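Local structure of CMP-sialic acid transporter 1 (Zea mays, 6I1R) at residues 39-44 with 241-246; 50-55 with 190-195; 73-78 with 196-201. The protein probably carries CMP-sialic acid from the cytoplasm into the Golgi in exchange for CMP, as a membrane-embedded nucleotide-sugar transporter. The protein carries 5 engineered substitutions. All coordinates share one frame; numbering follows the deposited sequence.

Interaction 1. Residues 39-44 with 241-246. With C5P (cytidine-5'-monophosphate), chain D.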
loop_
_atom_site.group_PDB
_atom_site.type_symbol
_atom_site.label_atom_id
_atom_site.label_comp_id
_atom_site.label_asym_id
_atom_site.label_seq_id
_atom_site.Cartn_x
_atom_site.Cartn_y
_atom_site.Cartn_z
ATOM N N PHE B 39 -2.225 -14.041 9.867
ATOM C CA PHE B 39 -1.593 -15.289 10.298
ATOM C C PHE B 39 -1.168 -15.171 11.767
ATOM O O PHE B 39 -1.528 -16.013 12.589
ATOM C CB PHE B 39 -0.411 -15.625 9.383
ATOM C CG PHE B 39 0.413 -16.815 9.804
ATOM C CD1 PHE B 39 0.009 -18.107 9.499
ATOM C CD2 PHE B 39 1.603 -16.642 10.494
ATOM C CE1 PHE B 39 0.774 -19.198 9.883
ATOM C CE2 PHE B 39 2.368 -17.735 10.876
ATOM C CZ PHE B 39 1.952 -19.010 10.570
ATOM N N LEU B 40 -0.413 -14.119 12.086
ATOM C CA LEU B 40 0.044 -13.875 13.460
ATOM C C LEU B 40 -1.157 -13.621 14.379
ATOM O O LEU B 40 -1.145 -14.031 15.539
ATOM C CB LEU B 40 0.998 -12.676 13.486
ATOM C CG LEU B 40 2.316 -12.839 12.731
ATOM C CD1 LEU B 40 3.235 -11.660 13.006
ATOM C CD2 LEU B 40 3.007 -14.145 13.097
ATOM N N ALA B 41 -2.179 -12.941 13.864
ATOM C CA ALA B 41 -3.378 -12.639 14.648
ATOM C C ALA B 41 -4.096 -13.940 15.021
ATOM O O ALA B 41 -4.557 -14.084 16.150
ATOM C CB ALA B 41 -4.285 -11.706 13.884
ATOM N N GLU B 42 -4.182 -14.877 14.078
ATOM C CA GLU B 42 -4.808 -16.180 14.331
ATOM C C GLU B 42 -3.949 -16.981 15.318
ATOM O O GLU B 42 -4.477 -17.598 16.245
ATOM C CB GLU B 42 -4.994 -16.966 13.031
ATOM C CG GLU B 42 -6.241 -16.578 12.254
ATOM C CD GLU B 42 -7.550 -16.931 12.937
ATOM O OE1 GLU B 42 -8.076 -18.031 12.676
ATOM O OE2 GLU B 42 -8.041 -16.101 13.728
ATOM N N LEU B 43 -2.634 -16.964 15.113
ATOM C CA LEU B 43 -1.709 -17.692 15.987
ATOM C C LEU B 43 -1.882 -17.204 17.434
ATOM O O LEU B 43 -1.877 -18.007 18.368
ATOM C CB LEU B 43 -0.271 -17.488 15.494
ATOM C CG LEU B 43 0.660 -18.688 15.664
ATOM C CD1 LEU B 43 0.250 -19.829 14.745
ATOM C CD2 LEU B 43 2.106 -18.292 15.406
ATOM N N PHE B 44 -2.052 -15.894 17.598
ATOM C CA PHE B 44 -2.296 -15.278 18.908
ATOM C C PHE B 44 -3.588 -15.837 19.522
ATOM O O PHE B 44 -3.606 -16.187 20.700
ATOM C CB PHE B 44 -2.348 -13.753 18.771
ATOM C CG PHE B 44 -2.738 -12.999 20.018
ATOM C CD1 PHE B 44 -1.782 -12.616 20.946
ATOM C CD2 PHE B 44 -4.060 -12.652 20.254
ATOM C CE1 PHE B 44 -2.142 -11.915 22.087
ATOM C CE2 PHE B 44 -4.419 -11.951 21.395
ATOM C CZ PHE B 44 -3.459 -11.583 22.310
ATOM N N PHE B 241 -1.900 -7.874 18.177
ATOM C CA PHE B 241 -2.557 -8.168 19.450
ATOM C C PHE B 241 -3.999 -7.651 19.419
ATOM O O PHE B 241 -4.925 -8.360 19.814
ATOM C CB PHE B 241 -1.785 -7.557 20.624
ATOM C CG PHE B 241 -0.404 -8.119 20.859
ATOM C CD1 PHE B 241 -0.116 -9.454 20.605
ATOM C CD2 PHE B 241 0.607 -7.317 21.370
ATOM C CE1 PHE B 241 1.152 -9.966 20.835
ATOM C CE2 PHE B 241 1.875 -7.830 21.600
ATOM C CZ PHE B 241 2.144 -9.153 21.332
ATOM N N ASN B 242 -4.180 -6.428 18.930
ATOM C CA ASN B 242 -5.492 -5.798 18.913
ATOM C C ASN B 242 -6.456 -6.597 18.025
ATOM O O ASN B 242 -7.635 -6.712 18.355
ATOM C CB ASN B 242 -5.423 -4.343 18.448
ATOM C CG ASN B 242 -6.529 -3.500 19.043
ATOM O OD1 ASN B 242 -6.363 -2.299 19.231
ATOM N ND2 ASN B 242 -7.649 -4.124 19.370
ATOM N N LEU B 243 -5.960 -7.133 16.912
ATOM C CA LEU B 243 -6.778 -7.917 15.977
ATOM C C LEU B 243 -7.088 -9.290 16.591
ATOM O O LEU B 243 -8.162 -9.858 16.367
ATOM C CB LEU B 243 -6.024 -8.053 14.650
ATOM C CG LEU B 243 -6.760 -8.776 13.521
ATOM C CD1 LEU B 243 -8.171 -8.235 13.340
ATOM C CD2 LEU B 243 -5.981 -8.667 12.218
ATOM N N GLY B 244 -6.137 -9.817 17.355
ATOM C CA GLY B 244 -6.357 -11.019 18.139
ATOM C C GLY B 244 -7.423 -10.810 19.202
ATOM O O GLY B 244 -8.348 -11.612 19.332
ATOM N N SER B 245 -7.289 -9.718 19.952
ATOM C CA SER B 245 -8.216 -9.385 21.035
ATOM C C SER B 245 -9.656 -9.362 20.512
ATOM O O SER B 245 -10.499 -10.134 20.969
ATOM C CB SER B 245 -7.853 -8.068 21.672
ATOM O OG SER B 245 -6.538 -8.104 22.206
ATOM N N THR B 246 -9.918 -8.494 19.538
ATOM C CA THR B 246 -11.279 -8.297 19.028
ATOM C C THR B 246 -11.838 -9.634 18.522
ATOM O O THR B 246 -13.012 -9.932 18.734
ATOM C CB THR B 246 -11.323 -7.203 17.952
ATOM O OG1 THR B 246 -10.378 -7.522 16.930
ATOM C CG2 THR B 246 -11.028 -5.825 18.506
HETATM O O3P C5P D . -9.757 -14.748 11.425
HETATM P P C5P D . -9.961 -14.694 9.930
HETATM O O1P C5P D . -11.388 -14.442 9.506
HETATM O O2P C5P D . -8.936 -13.869 9.190
HETATM O "O5'" C5P D . -9.673 -16.203 9.445
HETATM C "C5'" C5P D . -8.573 -16.489 8.583
HETATM C "C4'" C5P D . -9.091 -17.094 7.285
HETATM O "O4'" C5P D . -9.315 -16.059 6.325
HETATM C "C3'" C5P D . -8.088 -18.074 6.693
HETATM O "O3'" C5P D . -8.651 -19.392 6.673
HETATM C "C2'" C5P D . -7.758 -17.552 5.301
HETATM O "O2'" C5P D . -8.087 -18.487 4.265
HETATM C "C1'" C5P D . -8.574 -16.280 5.121
HETATM N N1 C5P D . -7.679 -15.149 4.868
HETATM C C2 C5P D . -6.984 -15.062 3.644
HETATM N N3 C5P D . -6.157 -14.022 3.403
HETATM C C4 C5P D . -5.987 -13.058 4.334
HETATM C C5 C5P D . -6.665 -13.131 5.545
HETATM C C6 C5P D . -7.517 -14.200 5.795
HETATM O O2 C5P D . -7.136 -15.950 2.777
HETATM N N4 C5P D . -5.155 -12.017 4.086
#

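Interaction 2. Residues 50-55 with 190-195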
loop_
_atom_site.group_PDB
_atom_site.type_symbol
_atom_site.label_atom_id
_atom_site.label_comp_id
_atom_site.label_asym_id
_atom_site.label_seq_id
_atom_site.Cartn_x
_atom_site.Cartn_y
_atom_site.Cartn_z
ATOM N N GLY B 50 -5.856 -21.967 23.571
ATOM C CA GLY B 50 -5.200 -23.166 24.087
ATOM C C GLY B 50 -4.727 -22.983 25.520
ATOM O O GLY B 50 -4.887 -23.879 26.349
ATOM N N PHE B 51 -4.154 -21.818 25.815
ATOM C CA PHE B 51 -3.700 -21.515 27.171
ATOM C C PHE B 51 -4.882 -21.602 28.142
ATOM O O PHE B 51 -4.795 -22.283 29.161
ATOM C CB PHE B 51 -3.053 -20.130 27.254
ATOM C CG PHE B 51 -2.740 -19.686 28.661
ATOM C CD1 PHE B 51 -1.568 -20.083 29.287
ATOM C CD2 PHE B 51 -3.628 -18.888 29.369
ATOM C CE1 PHE B 51 -1.286 -19.684 30.584
ATOM C CE2 PHE B 51 -3.345 -18.492 30.668
ATOM C CZ PHE B 51 -2.174 -18.890 31.273
ATOM N N PHE B 52 -5.973 -20.911 27.822
ATOM C CA PHE B 52 -7.138 -20.881 28.704
ATOM C C PHE B 52 -7.803 -22.262 28.755
ATOM O O PHE B 52 -8.364 -22.620 29.785
ATOM C CB PHE B 52 -8.141 -19.806 28.273
ATOM C CG PHE B 52 -7.695 -18.382 28.493
ATOM C CD1 PHE B 52 -6.980 -18.018 29.627
ATOM C CD2 PHE B 52 -8.020 -17.392 27.579
ATOM C CE1 PHE B 52 -6.579 -16.706 29.823
ATOM C CE2 PHE B 52 -7.621 -16.078 27.779
ATOM C CZ PHE B 52 -6.901 -15.738 28.901
ATOM N N LEU B 53 -7.744 -23.031 27.668
ATOM C CA LEU B 53 -8.284 -24.394 27.691
ATOM C C LEU B 53 -7.486 -25.233 28.699
ATOM O O LEU B 53 -8.070 -25.882 29.565
ATOM C CB LEU B 53 -8.226 -25.001 26.285
ATOM C CG LEU B 53 -8.823 -26.401 26.143
ATOM C CD1 LEU B 53 -10.257 -26.443 26.651
ATOM C CD2 LEU B 53 -8.755 -26.874 24.699
ATOM N N TRP B 54 -6.160 -25.197 28.578
ATOM C CA TRP B 54 -5.244 -25.891 29.496
ATOM C C TRP B 54 -5.557 -25.505 30.948
ATOM O O TRP B 54 -5.751 -26.373 31.805
ATOM C CB TRP B 54 -3.790 -25.571 29.119
ATOM C CG TRP B 54 -2.747 -26.056 30.082
ATOM C CD1 TRP B 54 -2.090 -27.253 30.052
ATOM C CD2 TRP B 54 -2.203 -25.333 31.202
ATOM N NE1 TRP B 54 -1.191 -27.331 31.081
ATOM C CE2 TRP B 54 -1.234 -26.166 31.802
ATOM C CE3 TRP B 54 -2.444 -24.072 31.759
ATOM C CZ2 TRP B 54 -0.510 -25.774 32.928
ATOM C CZ3 TRP B 54 -1.731 -23.687 32.874
ATOM C CH2 TRP B 54 -0.781 -24.530 33.452
ATOM N N LYS B 55 -5.615 -24.199 31.197
ATOM C CA LYS B 55 -5.869 -23.649 32.529
ATOM C C LYS B 55 -7.248 -24.094 33.035
ATOM O O LYS B 55 -7.414 -24.351 34.227
ATOM C CB LYS B 55 -5.775 -22.120 32.490
ATOM C CG LYS B 55 -6.081 -21.409 33.802
ATOM C CD LYS B 55 -5.693 -19.945 33.791
ATOM C CE LYS B 55 -5.990 -19.242 35.099
ATOM N NZ LYS B 55 -5.450 -17.862 35.112
ATOM N N SER B 190 -16.840 -26.114 25.585
ATOM C CA SER B 190 -16.082 -25.000 26.150
ATOM C C SER B 190 -15.734 -23.990 25.049
ATOM O O SER B 190 -15.316 -24.372 23.958
ATOM C CB SER B 190 -14.835 -25.492 26.841
ATOM O OG SER B 190 -14.144 -24.421 27.466
ATOM N N LEU B 191 -15.889 -22.705 25.361
ATOM C CA LEU B 191 -15.542 -21.627 24.431
ATOM C C LEU B 191 -14.095 -21.803 23.952
ATOM O O LEU B 191 -13.800 -21.632 22.767
ATOM C CB LEU B 191 -15.728 -20.278 25.136
ATOM C CG LEU B 191 -15.396 -19.038 24.305
ATOM C CD1 LEU B 191 -16.257 -18.975 23.051
ATOM C CD2 LEU B 191 -15.566 -17.769 25.126
ATOM N N TYR B 192 -13.213 -22.164 24.879
ATOM C CA TYR B 192 -11.777 -22.220 24.615
ATOM C C TYR B 192 -11.437 -23.429 23.732
ATOM O O TYR B 192 -10.466 -23.378 22.980
ATOM C CB TYR B 192 -10.998 -22.248 25.933
ATOM C CG TYR B 192 -11.333 -21.125 26.883
ATOM C CD1 TYR B 192 -11.268 -19.802 26.477
ATOM C CD2 TYR B 192 -11.716 -21.382 28.191
ATOM C CE1 TYR B 192 -11.575 -18.764 27.341
ATOM C CE2 TYR B 192 -12.026 -20.356 29.068
ATOM C CZ TYR B 192 -11.956 -19.040 28.643
ATOM O OH TYR B 192 -12.260 -18.020 29.498
ATOM N N TRP B 193 -12.218 -24.505 23.821
ATOM C CA TRP B 193 -12.007 -25.680 22.961
ATOM C C TRP B 193 -12.594 -25.423 21.567
ATOM O O TRP B 193 -12.061 -25.912 20.568
ATOM C CB TRP B 193 -12.590 -26.946 23.607
ATOM C CG TRP B 193 -12.714 -28.115 22.675
ATOM C CD1 TRP B 193 -13.866 -28.760 22.326
ATOM C CD2 TRP B 193 -11.654 -28.777 21.960
ATOM N NE1 TRP B 193 -13.597 -29.779 21.454
ATOM C CE2 TRP B 193 -12.250 -29.813 21.207
ATOM C CE3 TRP B 193 -10.267 -28.602 21.883
ATOM C CZ2 TRP B 193 -11.504 -30.663 20.392
ATOM C CZ3 TRP B 193 -9.531 -29.442 21.076
ATOM C CH2 TRP B 193 -10.143 -30.459 20.342
ATOM N N GLN B 194 -13.684 -24.663 21.501
ATOM C CA GLN B 194 -14.287 -24.304 20.216
ATOM C C GLN B 194 -13.330 -23.364 19.470
ATOM O O GLN B 194 -13.067 -23.550 18.277
ATOM C CB GLN B 194 -15.676 -23.700 20.437
ATOM C CG GLN B 194 -16.688 -24.710 20.966
ATOM C CD GLN B 194 -18.044 -24.111 21.246
ATOM O OE1 GLN B 194 -18.165 -23.042 21.841
ATOM N NE2 GLN B 194 -19.088 -24.814 20.835
ATOM N N ASN B 195 -12.792 -22.381 20.187
ATOM C CA ASN B 195 -11.772 -21.486 19.645
ATOM C C ASN B 195 -10.582 -22.300 19.121
ATOM O O ASN B 195 -10.122 -22.067 18.007
ATOM C CB ASN B 195 -11.286 -20.475 20.688
ATOM C CG ASN B 195 -12.318 -19.424 21.037
ATOM O OD1 ASN B 195 -13.353 -19.320 20.385
ATOM N ND2 ASN B 195 -12.042 -18.641 22.067
#

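Interaction 3. Residues 73-78 with 196-201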
loop_
_atom_site.group_PDB
_atom_site.type_symbol
_atom_site.label_atom_id
_atom_site.label_comp_id
_atom_site.label_asym_id
_atom_site.label_seq_id
_atom_site.Cartn_x
_atom_site.Cartn_y
_atom_site.Cartn_z
ATOM N N ARG B 73 -14.583 -31.569 12.282
ATOM C CA ARG B 73 -14.351 -31.246 10.862
ATOM C C ARG B 73 -15.178 -30.028 10.423
ATOM O O ARG B 73 -14.858 -29.407 9.412
ATOM C CB ARG B 73 -14.713 -32.446 9.980
ATOM C CG ARG B 73 -16.213 -32.686 9.866
ATOM C CD ARG B 73 -16.627 -34.114 9.574
ATOM N NE ARG B 73 -16.885 -34.424 8.185
ATOM C CZ ARG B 73 -16.662 -35.595 7.597
ATOM N NH1 ARG B 73 -16.564 -35.631 6.281
ATOM N NH2 ARG B 73 -16.523 -36.708 8.296
ATOM N N LEU B 74 -16.245 -29.702 11.152
ATOM C CA LEU B 74 -17.146 -28.609 10.754
ATOM C C LEU B 74 -16.478 -27.240 10.955
ATOM O O LEU B 74 -16.923 -26.255 10.368
ATOM C CB LEU B 74 -18.452 -28.702 11.554
ATOM C CG LEU B 74 -19.620 -29.368 10.830
ATOM C CD1 LEU B 74 -19.284 -30.801 10.448
ATOM C CD2 LEU B 74 -20.878 -29.321 11.683
ATOM N N TYR B 75 -15.415 -27.169 11.755
ATOM C CA TYR B 75 -14.731 -25.892 12.006
ATOM C C TYR B 75 -13.862 -25.493 10.803
ATOM O O TYR B 75 -13.276 -24.408 10.809
ATOM C CB TYR B 75 -13.914 -25.971 13.299
ATOM C CG TYR B 75 -14.751 -25.996 14.553
ATOM C CD1 TYR B 75 -15.245 -27.188 15.059
ATOM C CD2 TYR B 75 -15.062 -24.828 15.230
ATOM C CE1 TYR B 75 -16.019 -27.220 16.209
ATOM C CE2 TYR B 75 -15.834 -24.843 16.380
ATOM C CZ TYR B 75 -16.315 -26.043 16.872
ATOM O OH TYR B 75 -17.078 -26.071 18.004
ATOM N N VAL B 76 -13.787 -26.342 9.778
ATOM C CA VAL B 76 -13.047 -26.013 8.553
ATOM C C VAL B 76 -13.827 -24.938 7.783
ATOM O O VAL B 76 -13.233 -24.016 7.220
ATOM C CB VAL B 76 -12.808 -27.256 7.667
ATOM C CG1 VAL B 76 -11.990 -26.917 6.428
ATOM C CG2 VAL B 76 -12.150 -28.401 8.423
ATOM N N VAL B 77 -15.154 -25.054 7.796
ATOM C CA VAL B 77 -16.027 -24.337 6.855
ATOM C C VAL B 77 -15.731 -22.830 6.903
ATOM O O VAL B 77 -15.446 -22.240 5.862
ATOM C CB VAL B 77 -17.516 -24.650 7.113
ATOM C CG1 VAL B 77 -18.442 -23.747 6.308
ATOM C CG2 VAL B 77 -17.834 -26.114 6.841
ATOM N N PRO B 78 -15.774 -22.204 8.096
ATOM C CA PRO B 78 -15.508 -20.757 8.153
ATOM C C PRO B 78 -14.227 -20.360 7.402
ATOM O O PRO B 78 -14.218 -19.354 6.691
ATOM C CB PRO B 78 -15.363 -20.436 9.646
ATOM C CG PRO B 78 -16.198 -21.490 10.315
ATOM C CD PRO B 78 -15.989 -22.720 9.456
ATOM N N VAL B 196 -10.093 -23.246 19.924
ATOM C CA VAL B 196 -8.865 -23.985 19.584
ATOM C C VAL B 196 -9.051 -24.696 18.236
ATOM O O VAL B 196 -8.140 -24.682 17.412
ATOM C CB VAL B 196 -8.453 -24.966 20.701
ATOM C CG1 VAL B 196 -7.519 -26.058 20.195
ATOM C CG2 VAL B 196 -7.821 -24.239 21.880
ATOM N N GLN B 197 -10.217 -25.299 18.009
ATOM C CA GLN B 197 -10.483 -26.003 16.749
ATOM C C GLN B 197 -10.639 -24.984 15.614
ATOM O O GLN B 197 -10.061 -25.141 14.534
ATOM C CB GLN B 197 -11.762 -26.837 16.834
ATOM C CG GLN B 197 -11.764 -27.888 17.931
ATOM C CD GLN B 197 -13.177 -28.290 18.268
ATOM O OE1 GLN B 197 -13.787 -29.115 17.590
ATOM N NE2 GLN B 197 -13.721 -27.682 19.311
ATOM N N LEU B 198 -11.441 -23.956 15.876
ATOM C CA LEU B 198 -11.734 -22.911 14.897
ATOM C C LEU B 198 -10.428 -22.280 14.401
ATOM O O LEU B 198 -10.185 -22.215 13.196
ATOM C CB LEU B 198 -12.641 -21.865 15.553
ATOM C CG LEU B 198 -13.078 -20.701 14.663
ATOM C CD1 LEU B 198 -13.908 -21.193 13.485
ATOM C CD2 LEU B 198 -13.856 -19.671 15.468
ATOM N N TYR B 199 -9.592 -21.840 15.339
ATOM C CA TYR B 199 -8.395 -21.055 15.023
ATOM C C TYR B 199 -7.241 -21.958 14.568
ATOM O O TYR B 199 -6.256 -21.453 14.031
ATOM C CB TYR B 199 -7.982 -20.202 16.227
ATOM C CG TYR B 199 -9.015 -19.196 16.672
ATOM C CD1 TYR B 199 -9.764 -18.478 15.751
ATOM C CD2 TYR B 199 -9.237 -18.945 18.018
ATOM C CE1 TYR B 199 -10.711 -17.551 16.153
ATOM C CE2 TYR B 199 -10.179 -18.019 18.436
ATOM C CZ TYR B 199 -10.918 -17.318 17.500
ATOM O OH TYR B 199 -11.846 -16.401 17.897
ATOM N N THR B 200 -7.341 -23.269 14.780
ATOM C CA THR B 200 -6.353 -24.198 14.222
ATOM C C THR B 200 -6.501 -24.213 12.696
ATOM O O THR B 200 -5.527 -24.011 11.968
ATOM C CB THR B 200 -6.483 -25.595 14.844
ATOM O OG1 THR B 200 -5.966 -25.517 16.172
ATOM C CG2 THR B 200 -5.739 -26.669 14.081
ATOM N N PHE B 201 -7.726 -24.425 12.226
ATOM C CA PHE B 201 -8.005 -24.474 10.792
ATOM C C PHE B 201 -7.691 -23.116 10.150
ATOM O O PHE B 201 -7.203 -23.062 9.020
ATOM C CB PHE B 201 -9.451 -24.908 10.542
ATOM C CG PHE B 201 -9.707 -26.374 10.788
ATOM C CD1 PHE B 201 -9.065 -27.341 10.029
ATOM C CD2 PHE B 201 -10.590 -26.789 11.775
ATOM C CE1 PHE B 201 -9.295 -28.690 10.254
ATOM C CE2 PHE B 201 -10.821 -28.139 11.994
ATOM C CZ PHE B 201 -10.175 -29.087 11.234
#

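Interaction 1. Residues 39-44 with 241-246
At the crossing of helices 37-59 and 234-256, beside the nucleotide site, Ala-41 and Phe-44 press against Phe-241, Leu-243 and Gly-244. The axes of the two segments pass 8.2 Å apart, their N-to-C directions diverging by 52°. Such a close approach suits two small residues: the CA atoms of Ala-41 and Gly-244 lie 4.9 Å apart, and a beta-carbon on Gly-244 would run into the Phe-44 ring. Ala-41 CB meets Leu-243 CG, where that side chain forks, at 3.9 Å. This is the all-helical fold of the drug/metabolite transporter clan, in which helix 37-59 also lines the CMP pocket. Glu-42 points its CB away from helix 234-256 and bends at chi2, leaving OE2 near the phosphate, 3.2 Å from O3P of CMP; its salt bridge to Lys-45, another pocket residue, probably offsets the like charges. Phe-44 CG stands anti to its own N (chi1 174°), which turns the ring to helix 234-256, with CD2 3.5 Å from Gly-244 CA. Its other side reaches Phe-241, CE1 lying 3.5 Å from Phe-241 CD1 with the ring planes inclined at 46°. Ser-245 OG donates back to Phe-241 O from above the carbonyl plane, so the hydroxyl is satisfied within its own helix.

Interaction 2. Residues 50-55 with 190-195
Segments 50-55 and 191-195 run roughly antiparallel, with axes 8.3 Å apart, and they come closest at Leu-53 and Tyr-192, whose CA atoms are 5.1 Å apart. Tyr-192 reaches from helix 191-216 toward helix 37-59, its broad face suiting the CB it receives. A chi1 of -54° swings its ring back past its own backbone N, which lays that face against Phe-52. The CB of Phe-52 stands almost exactly over the centre of that ring, 3.5 Å from the centroid of Tyr-192 and 9° off its normal, a CH-pi contact. The Phe-52 ring itself leans away, its plane at 48° to that of Tyr-192, so the two aromatics meet obliquely, with Phe-52 CD2 3.8 Å from Tyr-192 CE1. With an alanine in place of Tyr-192, the CB beside Leu-53 would remain, but Phe-52 would probably lose the aromatic face under its CB and its ring would be freer to turn over the gap left behind.

Leu-53 works the other flank. Its CB packs on Tyr-192 CB at 3.9 Å, and its forked end runs alongside the Trp-193 side chain. CD2 of Leu-53 comes to the indole edge, 3.6 Å from Trp-193 CE3, while CD1 rests against Trp-193 CB. A branched leucine suits this place because its two methyls can touch the ring and the stem at once. Ser-190 holds the N-cap position, its O accepting from Gln-194 N at 3.0 Å, and its OG is hydrogen-bonded to Glu-56 of helix 37-59, a polar tie beside the apolar one. The later part of helix 37-59 thus packs against the capped N-terminal start of helix 191-216, within the helical bundle of the drug/metabolite transporter clan.

Interaction 3. Residues 73-78 with 196-201
Two aromatic rings, Tyr-75 and Phe-201, organise this contact, each reaching across to the opposite segment and each receiving an aliphatic carbon on one face. Over the Tyr-75 ring lies Gln-197, whose CB is 4.0 Å from the Tyr-75 centroid and 18° off the normal, displaced toward the rim. Beyond CG the glutamine chain is extended and crosses the ring at a slant, its amide plane 47° from the ring plane. That brings Gln-197 OE1 within 3.2 Å of Tyr-75 CE1, a packing contact with a ring carbon. The NE2 end has its own partner, the backbone O of Trp-193 one turn earlier, which helps to fix the amide's rotation. Glutamine suits the place because its methylene stem can lie on an aromatic face while its amide bonds within the helix.

Leu-198 meets the same tyrosine roughly at right angles, its CB 3.8 Å from Tyr-75 CD2. Farther out, Leu-198 CD1 touches the ring of Pro-78 at CG, 3.9 Å away; a proline is well placed in the first turn of a helix, where its lack of an N-H costs little.

Phe-201 is the counterpart on the other segment: its ring takes a methyl from Val-76. CG2, the branch anti to the valine's carbonyl carbon, sits over the middle, 3.5 Å from the Phe-201 centroid. Phe-201 CD2 also packs against Tyr-75 CB, at 3.7 Å.

Segment 73-78 runs from a 3-10 turn into helix 76-92, and 196-201 lies on helix 191-216. The Phe-201 side chain is about 7 Å from the bound CMP, and Val-76 also touches Phe-205 of its pocket. Helix 160-186 contributes Leu-183, which touches Tyr-75, while Tyr-199 turns away to pack on helices 37-59 and 234-256.

Overall arrangement
The three contacts share long helices: helix 37-59 serves interactions 1 and 2, and helix 191-216 serves interactions 2 and 3. Their centres are 14 to 16 Å apart. Along the chain, the segments of interactions 2 and 3 alternate, and both fall between the two segments of interaction 1. Interactions 2 and 3 touch directly, through Gln-194 against Tyr-75 and through Val-196 against Gly-50 and Leu-53; interaction 1 meets interaction 3 where Glu-42 packs on Tyr-199. Helices 37-59, 76-92, 191-216 and 234-256 are thereby packed into one bundle, in which the first three supply the residues that line the CMP pocket.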